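Local coordinates for NEQ263 (Nanoarchaeum equitans Kin4-M, PDB 5BN3), which probably binds ATP as a subunit of an unusual archaeal ATP synthase catalytic core, where it works together with the alpha-type chain NeqA, at residues D220-M225 and S273-P278; R249-Y254 and T288-D293. All blocks are in the same frame, centred on the assembly; numbering follows the deposited sequence.

Contact 1 (D220-M225 and S273-P278)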
loop_
_atom_site.group_PDB
_atom_site.type_symbol
_atom_site.label_atom_id
_atom_site.label_comp_id
_atom_site.label_asym_id
_atom_site.label_seq_id
_atom_site.Cartn_x
_atom_site.Cartn_y
_atom_site.Cartn_z
ATOM N N ASP B 220 7.027 27.129 -38.015
ATOM C CA ASP B 220 7.205 26.940 -36.583
ATOM C C ASP B 220 5.818 26.832 -35.964
ATOM O O ASP B 220 4.965 27.691 -36.185
ATOM C CB ASP B 220 7.981 28.111 -35.975
ATOM C CG ASP B 220 9.433 28.139 -36.414
ATOM O OD1 ASP B 220 10.025 27.052 -36.587
ATOM O OD2 ASP B 220 9.985 29.247 -36.588
ATOM N N VAL B 221 5.588 25.765 -35.206
ATOM C CA VAL B 221 4.267 25.486 -34.658
ATOM C C VAL B 221 4.303 25.388 -33.132
ATOM O O VAL B 221 5.255 24.850 -32.561
ATOM C CB VAL B 221 3.694 24.179 -35.255
ATOM C CG1 VAL B 221 2.358 23.829 -34.625
ATOM C CG2 VAL B 221 3.540 24.312 -36.758
ATOM N N LEU B 222 3.281 25.932 -32.476
ATOM C CA LEU B 222 3.117 25.764 -31.035
ATOM C C LEU B 222 1.927 24.854 -30.749
ATOM O O LEU B 222 0.802 25.136 -31.169
ATOM C CB LEU B 222 2.906 27.116 -30.349
ATOM C CG LEU B 222 2.581 27.026 -28.856
ATOM C CD1 LEU B 222 3.766 26.452 -28.109
ATOM C CD2 LEU B 222 2.190 28.383 -28.283
ATOM N N VAL B 223 2.173 23.760 -30.036
ATOM C CA VAL B 223 1.096 22.850 -29.667
ATOM C C VAL B 223 0.850 22.870 -28.161
ATOM O O VAL B 223 1.763 22.626 -27.369
ATOM C CB VAL B 223 1.378 21.405 -30.125
ATOM C CG1 VAL B 223 0.194 20.509 -29.794
ATOM C CG2 VAL B 223 1.651 21.368 -31.613
ATOM N N LEU B 224 -0.387 23.177 -27.778
ATOM C CA LEU B 224 -0.807 23.123 -26.383
ATOM C C LEU B 224 -1.789 21.967 -26.209
ATOM O O LEU B 224 -2.727 21.825 -26.998
ATOM C CB LEU B 224 -1.489 24.434 -25.981
ATOM C CG LEU B 224 -0.755 25.747 -26.268
ATOM C CD1 LEU B 224 -1.643 26.939 -25.952
ATOM C CD2 LEU B 224 0.526 25.822 -25.466
ATOM N N MET B 225 -1.578 21.134 -25.193
ATOM C CA MET B 225 -2.548 20.079 -24.897
ATOM C C MET B 225 -2.829 19.903 -23.405
ATOM O O MET B 225 -1.936 20.018 -22.563
ATOM C CB MET B 225 -2.192 18.747 -25.579
ATOM C CG MET B 225 -0.838 18.162 -25.229
ATOM S SD MET B 225 -0.584 16.552 -26.022
ATOM C CE MET B 225 -0.565 17.024 -27.751
ATOM N N SER B 273 9.685 23.613 -36.884
ATOM C CA SER B 273 9.707 23.210 -35.482
ATOM C C SER B 273 8.319 22.986 -34.892
ATOM O O SER B 273 7.351 23.651 -35.271
ATOM C CB SER B 273 10.456 24.251 -34.644
ATOM O OG SER B 273 9.734 25.468 -34.579
ATOM N N ILE B 274 8.234 22.036 -33.967
ATOM C CA ILE B 274 7.050 21.873 -33.134
ATOM C C ILE B 274 7.433 22.095 -31.678
ATOM O O ILE B 274 8.167 21.295 -31.090
ATOM C CB ILE B 274 6.432 20.466 -33.271
ATOM C CG1 ILE B 274 5.928 20.234 -34.699
ATOM C CG2 ILE B 274 5.287 20.289 -32.284
ATOM C CD1 ILE B 274 5.356 18.846 -34.925
ATOM N N THR B 275 6.952 23.192 -31.101
ATOM C CA THR B 275 7.120 23.433 -29.673
ATOM C C THR B 275 5.884 22.898 -28.955
ATOM O O THR B 275 4.754 23.281 -29.269
ATOM C CB THR B 275 7.325 24.929 -29.362
ATOM O OG1 THR B 275 8.472 25.410 -30.075
ATOM C CG2 THR B 275 7.545 25.140 -27.873
ATOM N N LEU B 276 6.099 22.003 -27.996
ATOM C CA LEU B 276 4.998 21.267 -27.386
ATOM C C LEU B 276 4.895 21.531 -25.890
ATOM O O LEU B 276 5.866 21.374 -25.153
ATOM C CB LEU B 276 5.170 19.768 -27.652
ATOM C CG LEU B 276 4.149 18.806 -27.047
ATOM C CD1 LEU B 276 2.759 19.161 -27.519
ATOM C CD2 LEU B 276 4.482 17.373 -27.424
ATOM N N ILE B 277 3.709 21.936 -25.447
ATOM C CA ILE B 277 3.464 22.167 -24.027
ATOM C C ILE B 277 2.276 21.337 -23.538
ATOM O O ILE B 277 1.123 21.758 -23.651
ATOM C CB ILE B 277 3.227 23.663 -23.729
ATOM C CG1 ILE B 277 4.418 24.498 -24.215
ATOM C CG2 ILE B 277 3.006 23.887 -22.242
ATOM C CD1 ILE B 277 4.262 25.991 -23.993
ATOM N N PRO B 278 2.557 20.135 -23.012
ATOM C CA PRO B 278 1.510 19.297 -22.423
ATOM C C PRO B 278 1.189 19.805 -21.027
ATOM O O PRO B 278 2.104 20.150 -20.282
ATOM C CB PRO B 278 2.172 17.914 -22.320
ATOM C CG PRO B 278 3.465 18.012 -23.099
ATOM C CD PRO B 278 3.860 19.451 -23.029
HETATM O O HOH W 1 7.769 26.142 -32.748
#
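Val223 CG1 rests 3.7 Å from Leu276 CD1, and Val223 CG2 meets Ile274 CG2, at the apolar centre of two neighbouring parallel strands in the P-loop NTPase core of the nucleotide-binding domain. Both methyls of this beta-branched residue are used, one on each partner; helix 196-215 packs on that face through Ala210. Farther along the face, Met225 is bent at chi3 (65°), which carries CE back to within 4.0 Å of Leu276 CD1; a flexible thioether suits such a turn. On the other face Leu224 and Ile277 lie side by side, Leu224 CD2 3.9 Å from Ile277 CB, against helix 140-151.

The backbone ladder alternates: Val221, Val223 and Met225 donate, while Thr275 and Ile277 return bonds to Val221 O and Val223 O. The central bond, Val223 N to Thr275 O, is 2.7 Å and almost straight at 177°; the last, Met225 N to Ile277 O, is longer at 3.2 Å.

Toward the polar edge, Thr275 OG1 bonds Gly127 N, and a water joins it to Val221 O and Ser273 OG. Asp220 OD2 salt-bridges Lys126. Serine's short hydroxyl suits this end, accepting from the water while Ser273 OG donates to Asp220 OD1 at 2.6 Å, from above the carboxylate plane.

Contact 2 (R249-Y254 and T288-D293). With GOL (glycerol), chain S.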
loop_
_atom_site.group_PDB
_atom_site.type_symbol
_atom_site.label_atom_id
_atom_site.label_comp_id
_atom_site.label_asym_id
_atom_site.label_seq_id
_atom_site.Cartn_x
_atom_site.Cartn_y
_atom_site.Cartn_z
ATOM N N ARG B 249 -2.240 1.375 -10.333
ATOM C CA ARG B 249 -3.510 2.114 -10.336
ATOM C C ARG B 249 -4.403 1.813 -11.537
ATOM O O ARG B 249 -5.216 2.650 -11.933
ATOM C CB ARG B 249 -3.275 3.628 -10.243
ATOM C CG ARG B 249 -2.840 4.126 -8.873
ATOM C CD ARG B 249 -2.591 5.628 -8.896
ATOM N NE ARG B 249 -1.936 6.112 -7.682
ATOM C CZ ARG B 249 -2.531 6.842 -6.742
ATOM N NH1 ARG B 249 -3.805 7.186 -6.870
ATOM N NH2 ARG B 249 -1.847 7.233 -5.674
ATOM N N GLY B 250 -4.256 0.625 -12.113
ATOM C CA GLY B 250 -5.066 0.246 -13.256
ATOM C C GLY B 250 -4.525 0.721 -14.593
ATOM O O GLY B 250 -4.964 0.243 -15.643
ATOM N N TYR B 251 -3.586 1.665 -14.566
ATOM C CA TYR B 251 -2.992 2.178 -15.798
ATOM C C TYR B 251 -2.232 1.072 -16.526
ATOM O O TYR B 251 -1.601 0.228 -15.886
ATOM C CB TYR B 251 -2.060 3.358 -15.501
ATOM C CG TYR B 251 -2.773 4.601 -15.010
ATOM C CD1 TYR B 251 -3.522 5.384 -15.877
ATOM C CD2 TYR B 251 -2.684 4.997 -13.685
ATOM C CE1 TYR B 251 -4.169 6.523 -15.432
ATOM C CE2 TYR B 251 -3.322 6.134 -13.233
ATOM C CZ TYR B 251 -4.062 6.889 -14.110
ATOM O OH TYR B 251 -4.698 8.018 -13.656
ATOM N N PRO B 252 -2.295 1.069 -17.867
ATOM C CA PRO B 252 -1.629 0.024 -18.655
ATOM C C PRO B 252 -0.113 0.042 -18.483
ATOM O O PRO B 252 0.470 1.094 -18.213
ATOM C CB PRO B 252 -2.002 0.375 -20.102
ATOM C CG PRO B 252 -2.396 1.819 -20.067
ATOM C CD PRO B 252 -3.015 2.033 -18.719
ATOM N N ALA B 253 0.511 -1.118 -18.648
ATOM C CA ALA B 253 1.953 -1.266 -18.479
ATOM C C ALA B 253 2.761 -0.422 -19.462
ATOM O O ALA B 253 3.900 -0.044 -19.177
ATOM C CB ALA B 253 2.330 -2.726 -18.612
ATOM N N TYR B 254 2.171 -0.135 -20.617
ATOM C CA TYR B 254 2.851 0.612 -21.670
ATOM C C TYR B 254 2.557 2.113 -21.621
ATOM O O TYR B 254 2.752 2.810 -22.613
ATOM C CB TYR B 254 2.459 0.052 -23.041
ATOM C CG TYR B 254 0.970 -0.100 -23.231
ATOM C CD1 TYR B 254 0.189 0.967 -23.651
ATOM C CD2 TYR B 254 0.345 -1.314 -22.996
ATOM C CE1 TYR B 254 -1.168 0.829 -23.827
ATOM C CE2 TYR B 254 -1.007 -1.460 -23.171
ATOM C CZ TYR B 254 -1.762 -0.388 -23.585
ATOM O OH TYR B 254 -3.118 -0.534 -23.758
ATOM N N THR B 288 4.679 12.531 -7.589
ATOM C CA THR B 288 5.118 11.145 -7.724
ATOM C C THR B 288 4.006 10.236 -8.242
ATOM O O THR B 288 4.205 9.030 -8.387
ATOM C CB THR B 288 5.651 10.575 -6.396
ATOM O OG1 THR B 288 4.573 10.438 -5.465
ATOM C CG2 THR B 288 6.716 11.489 -5.816
ATOM N N HIS B 289 2.836 10.812 -8.502
ATOM C CA HIS B 289 1.756 10.067 -9.136
ATOM C C HIS B 289 2.228 9.640 -10.522
ATOM O O HIS B 289 2.990 10.358 -11.164
ATOM C CB HIS B 289 0.495 10.922 -9.241
ATOM C CG HIS B 289 -0.685 10.197 -9.810
ATOM N ND1 HIS B 289 -0.895 10.065 -11.164
ATOM C CD2 HIS B 289 -1.727 9.575 -9.204
ATOM C CE1 HIS B 289 -2.013 9.389 -11.372
ATOM N NE2 HIS B 289 -2.535 9.082 -10.198
ATOM N N VAL B 290 1.778 8.474 -10.977
ATOM C CA VAL B 290 2.297 7.884 -12.211
ATOM C C VAL B 290 2.243 8.810 -13.436
ATOM O O VAL B 290 3.166 8.805 -14.251
ATOM C CB VAL B 290 1.619 6.526 -12.516
ATOM C CG1 VAL B 290 0.133 6.703 -12.673
ATOM C CG2 VAL B 290 2.207 5.897 -13.765
ATOM N N VAL B 291 1.191 9.616 -13.564
ATOM C CA VAL B 291 1.083 10.497 -14.731
ATOM C C VAL B 291 2.125 11.635 -14.760
ATOM O O VAL B 291 2.853 11.770 -15.742
ATOM C CB VAL B 291 -0.354 11.033 -14.942
ATOM C CG1 VAL B 291 -0.397 12.009 -16.105
ATOM C CG2 VAL B 291 -1.314 9.879 -15.184
ATOM N N PRO B 292 2.208 12.452 -13.692
ATOM C CA PRO B 292 3.286 13.451 -13.746
ATOM C C PRO B 292 4.683 12.837 -13.695
ATOM O O PRO B 292 5.611 13.414 -14.263
ATOM C CB PRO B 292 3.041 14.314 -12.500
ATOM C CG PRO B 292 2.214 13.465 -11.593
ATOM C CD PRO B 292 1.354 12.633 -12.502
ATOM N N ASP B 293 4.839 11.699 -13.022
ATOM C CA ASP B 293 6.147 11.061 -12.922
ATOM C C ASP B 293 6.656 10.570 -14.276
ATOM O O ASP B 293 7.802 10.831 -14.646
ATOM C CB ASP B 293 6.118 9.906 -11.917
ATOM C CG ASP B 293 7.469 9.246 -11.754
ATOM O OD1 ASP B 293 8.398 9.911 -11.243
ATOM O OD2 ASP B 293 7.613 8.062 -12.130
HETATM C C1 GOL S . 2.680 5.351 -7.496
HETATM O O1 GOL S . 2.726 4.595 -8.686
HETATM C C2 GOL S . 1.909 6.646 -7.736
HETATM O O2 GOL S . 0.802 6.399 -8.579
HETATM C C3 GOL S . 1.424 7.209 -6.406
HETATM O O3 GOL S . 2.490 7.880 -5.766
HETATM O O HOH W 2 -5.452 7.954 -10.791
#
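The N-terminus of helix 290-296 meets the loop between helices 228-241 and 255-263 where His289, the N-cap residue, faces Arg249 and Tyr251. The imidazole serves both the cap and the contact. With CG anti to the backbone N (chi1 -177°), ND1 turns back to accept Val291 N at 3.2 Å, while the far side of the ring reaches the loop. There His289 CD2 lies over the centre of one face of the Arg249 guanidinium, 3.8 Å from Arg249 CZ, the planes 55° apart, a tilted contact and not a flat stack. Arginine suits this exposed edge: its chain, extended from CG to NE, reaches the imidazole, and NH1 continues to a salt bridge with Glu342 of a neighbouring alpha-type chain.

Tyr251 OH comes to the imidazole edge, in its plane, and a water bridges it to His289 NE2. Nearer the ring's CB end, Tyr251 CD2 packs on Val290 CG1 at 3.4 Å, and Arg236 makes a cation-pi contact with the ring. A glycerol, probably carried over from crystallisation, takes a bond from Arg249 NE to its O2 (2.9 Å) and a weak one from Val290 N. Acceptance of Val291 N by the His289 side chain is the capping bond typical of an N-cap residue.

Contact 1 belongs to the buried core of the nucleotide-binding domain, whereas contact 2 lies farther out, its Arg249 exposed and its surroundings shared with alpha-type chains. Their centres are 23 Å apart and they do not touch, but the chain ties them together: strand 273-281 of contact 1 is followed by helix 290-296 of contact 2, and Val291 packs on Leu280 of that same strand. The chemistry follows the place. Between 220-225 and 273-278, a ladder of direct backbone bonds is flanked mainly by aliphatic side chains, polar only at its Asp220-Ser273 end and at Thr275; between 249-254 and 288-293, side chains meet directly, guanidinium on imidazole and tyrosine on valine, with a water and a glycerol bridging polar atoms.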